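Local structure of DNA methyltransferase (Nicotiana tabacum, 4ONQ) at residues Val289-Glu298 with Ser340-Ile351; Asn123-Ser131 with Arg200-Asn209. The protein probably methylates cytosine at C5 in DNA using S-adenosyl-L-methionine, through the catalytic domain that makes up this chain. The protein carries 5 engineered substitutions. One frame throughout, in Å; residues are numbered along the deposited sequence.

Contact 1 of 2, residues Val289-Glu298 with Ser340-Ile351; sequences VQQLNGDRLE and SYVRILDLVKSI. Engineered in segment 340-351: Ser-340 (natural residue Asp).
Ser-340, an engineered residue that is Asp in the natural protein, meets Val-289 through its methylene: CB lies 3.5 Å from Val-289 CG1, while its OG is hydrogen-bonded to Ser-336 O, just ahead of the helix. That same valine touches sinefungin, so the pocket wall and the helix share one side chain. A turn further on, Arg-343 supplies the polar link. Its chain runs out with CG trans to the backbone N and then bends at chi3 (86°), which turns the guanidinium edge to the loop. There NH2 serves two carbonyls lying near its plane. It gives a nearly straight bond (166°) to Val-289 O at 3.3 Å, approaching in the carbonyl plane, and a shorter but more bent one to Leu-292 O at 2.8 Å, where the nitrogen stands above the carbonyl plane. One nitrogen thus ties together two carbonyls of the turn ahead of helix 294-304. Ile-344 pushes its CD1 between Val-289 and Leu-292, 3.5 Å from Val-289 CG2 and 3.6 Å from Leu-292 CB; its side chain also reaches Leu-234 and Leu-236 on strand 231-236. These helices pack in the layer over the sheet of a Rossmann-like class I methyltransferase fold; helix 294-304 connects strand 282-286 to strand 309-312, and segment 294-298 crosses segment 340-351 at -51°. Leu-347 sets CD2 3.8 Å from CA of Gly-294, the first residue after the N-cap Asn-293, whose OD1 accepts from Arg-296 N, and turns CD1 toward Leu-297. Leu-297 is a knob in the hole formed by Ile-344, Leu-347, Val-348 and Ile-351, with its CG against Val-348 CG2. Last comes Ile-351, whose CD1 is 3.7 Å from Leu-297 CB and also brushes CG of Glu-298.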
loop_
_atom_site.group_PDB
_atom_site.type_symbol
_atom_site.label_atom_id
_atom_site.label_comp_id
_atom_site.label_asym_id
_atom_site.label_seq_id
_atom_site.Cartn_x
_atom_site.Cartn_y
_atom_site.Cartn_z
ATOM N N VAL A 289 -8.757 -17.845 -0.098
ATOM C CA VAL A 289 -9.966 -17.035 -0.052
ATOM C C VAL A 289 -11.182 -17.877 -0.448
ATOM O O VAL A 289 -12.324 -17.518 -0.154
ATOM C CB VAL A 289 -9.823 -15.807 -0.981
ATOM C CG1 VAL A 289 -10.000 -16.205 -2.432
ATOM C CG2 VAL A 289 -10.786 -14.712 -0.589
ATOM N N GLN A 290 -10.915 -19.034 -1.026
ATOM C CA GLN A 290 -11.960 -19.908 -1.503
ATOM C C GLN A 290 -12.421 -20.856 -0.438
ATOM O O GLN A 290 -13.386 -21.565 -0.606
ATOM C CB GLN A 290 -11.468 -20.708 -2.680
ATOM C CG GLN A 290 -12.564 -21.203 -3.574
ATOM C CD GLN A 290 -13.096 -20.135 -4.510
ATOM O OE1 GLN A 290 -14.304 -20.050 -4.749
ATOM N NE2 GLN A 290 -12.198 -19.322 -5.057
ATOM N N GLN A 291 -11.732 -20.856 0.676
ATOM C CA GLN A 291 -12.125 -21.692 1.803
ATOM C C GLN A 291 -12.969 -20.920 2.819
ATOM O O GLN A 291 -13.358 -21.458 3.857
ATOM C CB GLN A 291 -10.908 -22.349 2.469
ATOM C CG GLN A 291 -10.165 -21.484 3.474
ATOM C CD GLN A 291 -8.952 -22.193 4.062
ATOM O OE1 GLN A 291 -7.852 -21.641 4.106
ATOM N NE2 GLN A 291 -9.151 -23.423 4.514
ATOM N N LEU A 292 -13.260 -19.661 2.508
ATOM C CA LEU A 292 -14.187 -18.873 3.315
ATOM C C LEU A 292 -15.595 -18.918 2.743
ATOM O O LEU A 292 -15.993 -18.025 1.994
ATOM C CB LEU A 292 -13.742 -17.412 3.403
ATOM C CG LEU A 292 -12.578 -17.033 4.316
ATOM C CD1 LEU A 292 -12.408 -15.533 4.296
ATOM C CD2 LEU A 292 -12.807 -17.522 5.731
ATOM N N ASN A 293 -16.349 -19.953 3.099
ATOM C CA ASN A 293 -17.749 -20.050 2.692
ATOM C C ASN A 293 -18.678 -19.332 3.666
ATOM O O ASN A 293 -18.229 -18.772 4.666
ATOM C CB ASN A 293 -18.171 -21.512 2.527
ATOM C CG ASN A 293 -17.445 -22.441 3.479
ATOM O OD1 ASN A 293 -17.756 -22.497 4.668
ATOM N ND2 ASN A 293 -16.474 -23.180 2.955
ATOM N N GLY A 294 -19.974 -19.348 3.365
ATOM C CA GLY A 294 -20.964 -18.715 4.218
ATOM C C GLY A 294 -21.002 -19.339 5.599
ATOM O O GLY A 294 -21.233 -18.658 6.597
ATOM N N ASP A 295 -20.758 -20.644 5.655
ATOM C CA ASP A 295 -20.738 -21.373 6.915
ATOM C C ASP A 295 -19.555 -20.946 7.788
ATOM O O ASP A 295 -19.715 -20.664 8.979
ATOM C CB ASP A 295 -20.684 -22.876 6.641
ATOM C CG ASP A 295 -21.765 -23.329 5.676
ATOM O OD1 ASP A 295 -21.623 -23.081 4.459
ATOM O OD2 ASP A 295 -22.758 -23.931 6.135
ATOM N N ARG A 296 -18.372 -20.894 7.185
ATOM C CA ARG A 296 -17.169 -20.486 7.900
ATOM C C ARG A 296 -17.294 -19.059 8.432
ATOM O O ARG A 296 -16.998 -18.799 9.602
ATOM C CB ARG A 296 -15.940 -20.611 7.000
ATOM C CG ARG A 296 -14.656 -20.184 7.680
ATOM C CD ARG A 296 -14.419 -21.002 8.936
ATOM N NE ARG A 296 -14.105 -22.391 8.619
ATOM C CZ ARG A 296 -14.210 -23.394 9.482
ATOM N NH1 ARG A 296 -14.636 -23.164 10.718
ATOM N NH2 ARG A 296 -13.901 -24.629 9.108
ATOM N N LEU A 297 -17.733 -18.147 7.568
ATOM C CA LEU A 297 -18.004 -16.764 7.956
ATOM C C LEU A 297 -18.992 -16.697 9.118
ATOM O O LEU A 297 -18.748 -16.008 10.114
ATOM C CB LEU A 297 -18.547 -15.967 6.766
ATOM C CG LEU A 297 -17.568 -15.188 5.879
ATOM C CD1 LEU A 297 -16.136 -15.294 6.383
ATOM C CD2 LEU A 297 -17.667 -15.639 4.428
ATOM N N GLU A 298 -20.079 -17.433 9.005
ATOM C CA GLU A 298 -21.045 -17.526 10.067
ATOM C C GLU A 298 -20.431 -17.928 11.376
ATOM O O GLU A 298 -20.725 -17.358 12.379
ATOM C CB GLU A 298 -22.132 -18.534 9.729
ATOM C CG GLU A 298 -23.414 -17.958 9.165
ATOM C CD GLU A 298 -24.174 -18.951 8.282
ATOM O OE1 GLU A 298 -24.328 -18.694 7.073
ATOM O OE2 GLU A 298 -24.617 -19.993 8.790
ATOM N N SER A 340 -13.880 -13.068 -5.684
ATOM C CA SER A 340 -13.821 -13.667 -4.357
ATOM C C SER A 340 -14.008 -12.603 -3.276
ATOM O O SER A 340 -14.746 -12.808 -2.301
ATOM C CB SER A 340 -12.499 -14.405 -4.158
ATOM O OG SER A 340 -12.421 -15.545 -4.998
ATOM N N TYR A 341 -13.349 -11.463 -3.461
ATOM C CA TYR A 341 -13.504 -10.355 -2.526
ATOM C C TYR A 341 -14.966 -9.938 -2.418
ATOM O O TYR A 341 -15.501 -9.789 -1.320
ATOM C CB TYR A 341 -12.649 -9.160 -2.950
ATOM C CG TYR A 341 -12.769 -7.970 -2.027
ATOM C CD1 TYR A 341 -11.895 -7.802 -0.964
ATOM C CD2 TYR A 341 -13.757 -7.013 -2.219
ATOM C CE1 TYR A 341 -12.001 -6.719 -0.120
ATOM C CE2 TYR A 341 -13.874 -5.929 -1.378
ATOM C CZ TYR A 341 -12.993 -5.784 -0.330
ATOM O OH TYR A 341 -13.106 -4.702 0.513
ATOM N N VAL A 342 -15.604 -9.758 -3.569
ATOM C CA VAL A 342 -16.994 -9.315 -3.617
ATOM C C VAL A 342 -17.941 -10.327 -2.968
ATOM O O VAL A 342 -18.793 -9.961 -2.153
ATOM C CB VAL A 342 -17.430 -9.045 -5.068
ATOM C CG1 VAL A 342 -18.905 -8.664 -5.132
ATOM C CG2 VAL A 342 -16.564 -7.955 -5.670
ATOM N N ARG A 343 -17.776 -11.595 -3.336
ATOM C CA ARG A 343 -18.572 -12.686 -2.784
ATOM C C ARG A 343 -18.495 -12.672 -1.266
ATOM O O ARG A 343 -19.513 -12.742 -0.571
ATOM C CB ARG A 343 -18.051 -14.028 -3.303
ATOM C CG ARG A 343 -18.930 -15.222 -2.965
ATOM C CD ARG A 343 -18.174 -16.540 -3.116
ATOM N NE ARG A 343 -17.439 -16.889 -1.902
ATOM C CZ ARG A 343 -16.127 -17.093 -1.847
ATOM N NH1 ARG A 343 -15.390 -16.991 -2.945
ATOM N NH2 ARG A 343 -15.553 -17.407 -0.694
ATOM N N ILE A 344 -17.274 -12.566 -0.754
ATOM C CA ILE A 344 -17.059 -12.611 0.687
ATOM C C ILE A 344 -17.623 -11.387 1.410
ATOM O O ILE A 344 -18.278 -11.522 2.451
ATOM C CB ILE A 344 -15.573 -12.827 1.016
ATOM C CG1 ILE A 344 -15.167 -14.234 0.586
ATOM C CG2 ILE A 344 -15.301 -12.612 2.492
ATOM C CD1 ILE A 344 -13.829 -14.659 1.088
ATOM N N LEU A 345 -17.382 -10.202 0.857
ATOM C CA LEU A 345 -17.930 -8.981 1.440
ATOM C C LEU A 345 -19.450 -9.090 1.515
ATOM O O LEU A 345 -20.060 -8.777 2.541
ATOM C CB LEU A 345 -17.516 -7.748 0.632
ATOM C CG LEU A 345 -18.212 -6.427 0.978
ATOM C CD1 LEU A 345 -18.060 -6.090 2.450
ATOM C CD2 LEU A 345 -17.672 -5.296 0.122
ATOM N N ASP A 346 -20.052 -9.568 0.432
ATOM C CA ASP A 346 -21.498 -9.717 0.389
ATOM C C ASP A 346 -22.005 -10.720 1.426
ATOM O O ASP A 346 -22.996 -10.458 2.111
ATOM C CB ASP A 346 -21.969 -10.100 -1.015
ATOM C CG ASP A 346 -23.459 -9.915 -1.188
ATOM O OD1 ASP A 346 -24.184 -10.931 -1.251
ATOM O OD2 ASP A 346 -23.907 -8.749 -1.238
ATOM N N LEU A 347 -21.332 -11.861 1.546
ATOM C CA LEU A 347 -21.685 -12.834 2.577
ATOM C C LEU A 347 -21.654 -12.201 3.971
ATOM O O LEU A 347 -22.585 -12.380 4.761
ATOM C CB LEU A 347 -20.754 -14.048 2.527
ATOM C CG LEU A 347 -21.036 -15.119 1.472
ATOM C CD1 LEU A 347 -19.817 -16.002 1.271
ATOM C CD2 LEU A 347 -22.236 -15.958 1.881
ATOM N N VAL A 348 -20.593 -11.447 4.259
ATOM C CA VAL A 348 -20.428 -10.809 5.568
ATOM C C VAL A 348 -21.523 -9.773 5.861
ATOM O O VAL A 348 -22.109 -9.759 6.955
ATOM C CB VAL A 348 -19.025 -10.154 5.711
ATOM C CG1 VAL A 348 -18.966 -9.266 6.938
ATOM C CG2 VAL A 348 -17.937 -11.221 5.770
ATOM N N LYS A 349 -21.868 -8.970 4.885
ATOM C CA LYS A 349 -22.861 -7.966 5.104
ATOM C C LYS A 349 -24.214 -8.578 5.252
ATOM O O LYS A 349 -25.012 -8.138 6.039
ATOM C CB LYS A 349 -22.888 -7.026 3.936
ATOM C CG LYS A 349 -23.948 -6.036 4.063
ATOM C CD LYS A 349 -23.593 -4.773 3.401
ATOM C CE LYS A 349 -24.042 -4.762 2.000
ATOM N NZ LYS A 349 -24.107 -3.379 1.468
ATOM N N SER A 350 -24.471 -9.595 4.466
ATOM C CA SER A 350 -25.704 -10.356 4.606
ATOM C C SER A 350 -25.839 -10.878 6.029
ATOM O O SER A 350 -26.793 -10.543 6.734
ATOM C CB SER A 350 -25.724 -11.525 3.619
ATOM O OG SER A 350 -26.632 -12.532 4.033
ATOM N N ILE A 351 -24.867 -11.688 6.440
ATOM C CA ILE A 351 -24.855 -12.306 7.763
ATOM C C ILE A 351 -25.072 -11.299 8.892
ATOM O O ILE A 351 -25.833 -11.557 9.828
ATOM C CB ILE A 351 -23.530 -13.065 8.009
ATOM C CG1 ILE A 351 -23.437 -14.291 7.099
ATOM C CG2 ILE A 351 -23.409 -13.492 9.463
ATOM C CD1 ILE A 351 -22.067 -14.942 7.085
#

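Contact 2 of 2, residues Asn123-Ser131 with Arg200-Asn209; sequences NCLQTAIGS and RTDRYKSLGN. With SFG (sinefungin), chain C.
Tyr-204 lies in the bend of the 123-131 loop, and its side chain can be traced outward against Thr-127 and Ile-129. CB comes first, 3.2 Å from Thr-127 O. CG is swung beside the backbone N (chi1 -74°), which brings one face of the ring under Ile-129. There the methyl CG2 of Ile-129 stands 3.3 Å from the Tyr-204 ring centroid, only 1° off the normal, a CH-pi contact almost exactly over the middle. Farther out, CE1 meets Ile-129 CD1 at 3.8 Å and faces the guanidinium of Arg-200, whose NE lies at the ring edge. Arg-200 NH2 also approaches Ile-129 CD1, and its NH1 is held in a salt bridge with Glu-178. At the tip, the Tyr-204 hydroxyl is hydrogen-bonded to Leu-177 O, which fixes the far end of the ring.

Next to the ring, Thr-127 drops CG2 onto the helix backbone, 3.6 Å from Lys-205 CA, with the Asn-209 amide close by. Gly-208, without a side chain, allows its CA to approach Gln-126 C to 4.1 Å. The Gly-208–Asn-209 pair, at the cofactor pocket, is consistent with motif X of C5 methyltransferases: Asn-209 O receives a weak bond from sinefungin NE at 3.4 Å. Arg-78 bonds to Gly-208 O and, weakly, to Leu-125 O, bridging two neighbouring acceptors. With no hydrogen bond directly between the segments, their fit depends on shape, on apolar packing against the Tyr-204 ring and on Arg-78 joining those two carbonyls.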
loop_
_atom_site.group_PDB
_atom_site.type_symbol
_atom_site.label_atom_id
_atom_site.label_comp_id
_atom_site.label_asym_id
_atom_site.label_seq_id
_atom_site.Cartn_x
_atom_site.Cartn_y
_atom_site.Cartn_z
ATOM N N ASN A 123 9.532 6.503 -8.825
ATOM C CA ASN A 123 8.364 5.917 -9.472
ATOM C C ASN A 123 7.737 4.833 -8.600
ATOM O O ASN A 123 8.209 4.577 -7.490
ATOM C CB ASN A 123 8.745 5.353 -10.840
ATOM C CG ASN A 123 9.071 6.440 -11.841
ATOM O OD1 ASN A 123 9.077 7.623 -11.508
ATOM N ND2 ASN A 123 9.351 6.044 -13.074
ATOM N N CYS A 124 6.668 4.213 -9.093
ATOM C CA CYS A 124 5.996 3.139 -8.364
ATOM C C CYS A 124 6.993 2.045 -8.008
ATOM O O CYS A 124 7.780 1.614 -8.852
ATOM C CB CYS A 124 4.842 2.563 -9.194
ATOM S SG CYS A 124 3.754 1.420 -8.287
ATOM N N LEU A 125 6.977 1.612 -6.753
ATOM C CA LEU A 125 7.913 0.585 -6.301
ATOM C C LEU A 125 7.452 -0.791 -6.769
ATOM O O LEU A 125 6.348 -1.210 -6.441
ATOM C CB LEU A 125 8.028 0.601 -4.779
ATOM C CG LEU A 125 8.396 1.939 -4.141
ATOM C CD1 LEU A 125 8.291 1.844 -2.624
ATOM C CD2 LEU A 125 9.788 2.375 -4.562
ATOM N N GLN A 126 8.279 -1.486 -7.542
ATOM C CA GLN A 126 7.896 -2.802 -8.058
ATOM C C GLN A 126 8.739 -3.957 -7.526
ATOM O O GLN A 126 9.655 -3.764 -6.726
ATOM C CB GLN A 126 7.875 -2.823 -9.591
ATOM C CG GLN A 126 8.410 -1.578 -10.247
ATOM C CD GLN A 126 7.482 -1.042 -11.325
ATOM O OE1 GLN A 126 6.538 -1.718 -11.736
ATOM N NE2 GLN A 126 7.743 0.183 -11.778
ATOM N N THR A 127 8.426 -5.156 -8.001
ATOM C CA THR A 127 9.002 -6.388 -7.465
ATOM C C THR A 127 10.409 -6.691 -7.997
ATOM O O THR A 127 11.255 -7.219 -7.281
ATOM C CB THR A 127 8.065 -7.596 -7.722
ATOM O OG1 THR A 127 7.815 -7.721 -9.127
ATOM C CG2 THR A 127 6.737 -7.389 -7.015
ATOM N N ALA A 128 10.658 -6.342 -9.251
ATOM C CA ALA A 128 11.921 -6.673 -9.897
ATOM C C ALA A 128 12.962 -5.590 -9.655
ATOM O O ALA A 128 12.636 -4.405 -9.614
ATOM C CB ALA A 128 11.709 -6.881 -11.395
ATOM N N ILE A 129 14.218 -5.994 -9.509
ATOM C CA ILE A 129 15.275 -5.022 -9.277
ATOM C C ILE A 129 16.323 -4.954 -10.393
ATOM O O ILE A 129 16.560 -5.924 -11.113
ATOM C CB ILE A 129 15.975 -5.248 -7.926
ATOM C CG1 ILE A 129 16.881 -6.469 -7.982
ATOM C CG2 ILE A 129 14.957 -5.388 -6.809
ATOM C CD1 ILE A 129 17.756 -6.587 -6.774
ATOM N N GLY A 130 16.938 -3.784 -10.527
ATOM C CA GLY A 130 17.991 -3.574 -11.501
ATOM C C GLY A 130 19.159 -4.511 -11.274
ATOM O O GLY A 130 19.706 -4.592 -10.178
ATOM N N SER A 131 19.534 -5.228 -12.324
ATOM C CA SER A 131 20.643 -6.160 -12.258
ATOM C C SER A 131 21.960 -5.409 -12.185
ATOM O O SER A 131 22.024 -4.212 -12.475
ATOM C CB SER A 131 20.646 -7.044 -13.499
ATOM O OG SER A 131 21.698 -6.663 -14.370
ATOM N N ARG A 200 15.610 -12.718 -0.430
ATOM C CA ARG A 200 15.736 -11.329 -0.844
ATOM C C ARG A 200 14.742 -10.983 -1.962
ATOM O O ARG A 200 13.985 -10.001 -1.866
ATOM C CB ARG A 200 17.185 -11.073 -1.280
ATOM C CG ARG A 200 17.420 -9.778 -2.038
ATOM C CD ARG A 200 18.903 -9.651 -2.353
ATOM N NE ARG A 200 19.198 -8.633 -3.361
ATOM C CZ ARG A 200 19.439 -7.355 -3.091
ATOM N NH1 ARG A 200 19.426 -6.937 -1.835
ATOM N NH2 ARG A 200 19.692 -6.502 -4.076
ATOM N N THR A 201 14.725 -11.805 -3.011
ATOM C CA THR A 201 13.837 -11.546 -4.151
ATOM C C THR A 201 12.372 -11.599 -3.728
ATOM O O THR A 201 11.541 -10.842 -4.231
ATOM C CB THR A 201 14.097 -12.493 -5.369
ATOM O OG1 THR A 201 13.284 -13.669 -5.259
ATOM C CG2 THR A 201 15.564 -12.877 -5.446
ATOM N N ASP A 202 12.072 -12.476 -2.775
ATOM C CA ASP A 202 10.728 -12.550 -2.210
ATOM C C ASP A 202 10.420 -11.360 -1.303
ATOM O O ASP A 202 9.265 -10.958 -1.178
ATOM C CB ASP A 202 10.521 -13.860 -1.444
ATOM C CG ASP A 202 9.930 -14.953 -2.307
ATOM O OD1 ASP A 202 9.334 -14.626 -3.353
ATOM O OD2 ASP A 202 10.051 -16.140 -1.934
ATOM N N ARG A 203 11.443 -10.816 -0.650
ATOM C CA ARG A 203 11.270 -9.583 0.108
ATOM C C ARG A 203 10.761 -8.521 -0.858
ATOM O O ARG A 203 9.763 -7.844 -0.597
ATOM C CB ARG A 203 12.594 -9.116 0.713
ATOM C CG ARG A 203 13.065 -9.854 1.950
ATOM C CD ARG A 203 13.247 -8.841 3.069
ATOM N NE ARG A 203 14.629 -8.541 3.416
ATOM C CZ ARG A 203 14.989 -7.491 4.148
ATOM N NH1 ARG A 203 16.274 -7.281 4.428
ATOM N NH2 ARG A 203 14.063 -6.644 4.590
ATOM N N TYR A 204 11.444 -8.393 -1.994
ATOM C CA TYR A 204 11.033 -7.416 -3.003
ATOM C C TYR A 204 9.651 -7.700 -3.568
ATOM O O TYR A 204 8.883 -6.780 -3.802
ATOM C CB TYR A 204 12.022 -7.357 -4.154
ATOM C CG TYR A 204 13.321 -6.670 -3.837
ATOM C CD1 TYR A 204 14.513 -7.379 -3.852
ATOM C CD2 TYR A 204 13.361 -5.306 -3.534
ATOM C CE1 TYR A 204 15.713 -6.757 -3.581
ATOM C CE2 TYR A 204 14.561 -4.673 -3.250
ATOM C CZ TYR A 204 15.733 -5.409 -3.279
ATOM O OH TYR A 204 16.944 -4.820 -3.023
ATOM N N LYS A 205 9.314 -8.938 -3.764
ATOM C CA LYS A 205 8.024 -9.255 -4.262
ATOM C C LYS A 205 6.912 -8.964 -3.287
ATOM O O LYS A 205 5.903 -8.471 -3.656
ATOM C CB LYS A 205 8.022 -10.696 -4.695
ATOM C CG LYS A 205 6.732 -11.177 -5.262
ATOM C CD LYS A 205 6.734 -12.670 -5.475
ATOM C CE LYS A 205 5.547 -13.168 -6.275
ATOM N NZ LYS A 205 4.337 -13.455 -5.486
ATOM N N SER A 206 7.113 -9.247 -2.026
ATOM C CA SER A 206 6.097 -8.957 -1.020
ATOM C C SER A 206 5.949 -7.457 -0.750
ATOM O O SER A 206 4.843 -6.968 -0.509
ATOM C CB SER A 206 6.387 -9.712 0.282
ATOM O OG SER A 206 6.187 -11.111 0.117
ATOM N N LEU A 207 7.060 -6.728 -0.792
ATOM C CA LEU A 207 7.004 -5.284 -0.586
ATOM C C LEU A 207 6.383 -4.591 -1.798
ATOM O O LEU A 207 5.493 -3.744 -1.664
ATOM C CB LEU A 207 8.399 -4.732 -0.288
ATOM C CG LEU A 207 8.973 -5.093 1.089
ATOM C CD1 LEU A 207 10.508 -4.998 1.097
ATOM C CD2 LEU A 207 8.387 -4.191 2.143
ATOM N N GLY A 208 6.842 -4.975 -2.982
ATOM C CA GLY A 208 6.369 -4.397 -4.229
ATOM C C GLY A 208 4.870 -4.501 -4.432
ATOM O O GLY A 208 4.281 -3.692 -5.140
ATOM N N ASN A 209 4.253 -5.490 -3.797
ATOM C CA ASN A 209 2.821 -5.716 -3.941
ATOM C C ASN A 209 1.976 -5.128 -2.812
ATOM O O ASN A 209 0.761 -5.252 -2.824
ATOM C CB ASN A 209 2.542 -7.218 -4.080
ATOM C CG ASN A 209 2.983 -7.773 -5.432
ATOM O OD1 ASN A 209 2.919 -7.083 -6.447
ATOM N ND2 ASN A 209 3.442 -9.018 -5.444
HETATM N N SFG C . -2.261 -6.181 0.875
HETATM C CA SFG C . -0.920 -6.789 0.805
HETATM C C SFG C . 0.017 -5.877 1.593
HETATM O O SFG C . -0.430 -4.778 1.981
HETATM O OXT SFG C . 1.148 -6.341 1.853
HETATM C CB SFG C . -0.534 -6.940 -0.677
HETATM C CG SFG C . -1.517 -7.986 -1.197
HETATM C CD SFG C . -1.525 -8.422 -2.677
HETATM N NE SFG C . -1.855 -7.331 -3.597
HETATM C "C5'" SFG C . -2.572 -9.551 -2.625
HETATM C "C4'" SFG C . -1.782 -10.513 -1.700
HETATM O "O4'" SFG C . -2.545 -11.520 -2.512
HETATM C "C3'" SFG C . -0.538 -11.376 -1.866
HETATM O "O3'" SFG C . -0.217 -12.047 -0.659
HETATM C "C2'" SFG C . -0.911 -12.309 -2.950
HETATM O "O2'" SFG C . 0.067 -13.351 -3.037
HETATM C "C1'" SFG C . -2.097 -12.815 -2.088
HETATM N N9 SFG C . -2.837 -13.871 -2.820
HETATM C C8 SFG C . -2.705 -14.321 -4.057
HETATM N N7 SFG C . -3.634 -15.251 -4.264
HETATM C C5 SFG C . -4.368 -15.367 -3.157
HETATM C C6 SFG C . -5.409 -16.149 -2.847
HETATM N N6 SFG C . -5.830 -16.986 -3.791
HETATM N N1 SFG C . -6.009 -16.104 -1.651
HETATM C C2 SFG C . -5.524 -15.207 -0.700
HETATM N N3 SFG C . -4.435 -14.403 -1.048
HETATM C C4 SFG C . -3.896 -14.482 -2.278
#

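How the contacts relate
From the N terminus, contact 2 comes first: it closes a loop of 68 residues, half of it helical, bringing the segment before helix 132-143 back onto helix 200-208. The chain then passes through the sheet strands 231-236, 254-260 and 282-286 before contact 1 closes a 41-residue loop that holds strand 309-312 and the unmodelled 316-335, which begins with the predicted active-site Cys-316. Contact 1 brings helix 337-352 against the turn and start of helix 294-304, beyond strand 282-286. The two loops follow in series, neither nesting nor crossing, with nearest atoms about 13 Å apart. Sinefungin lies between them, touched by Asn-209 of contact 2 near its amino-acid end and by Val-289 of contact 1 near its adenine.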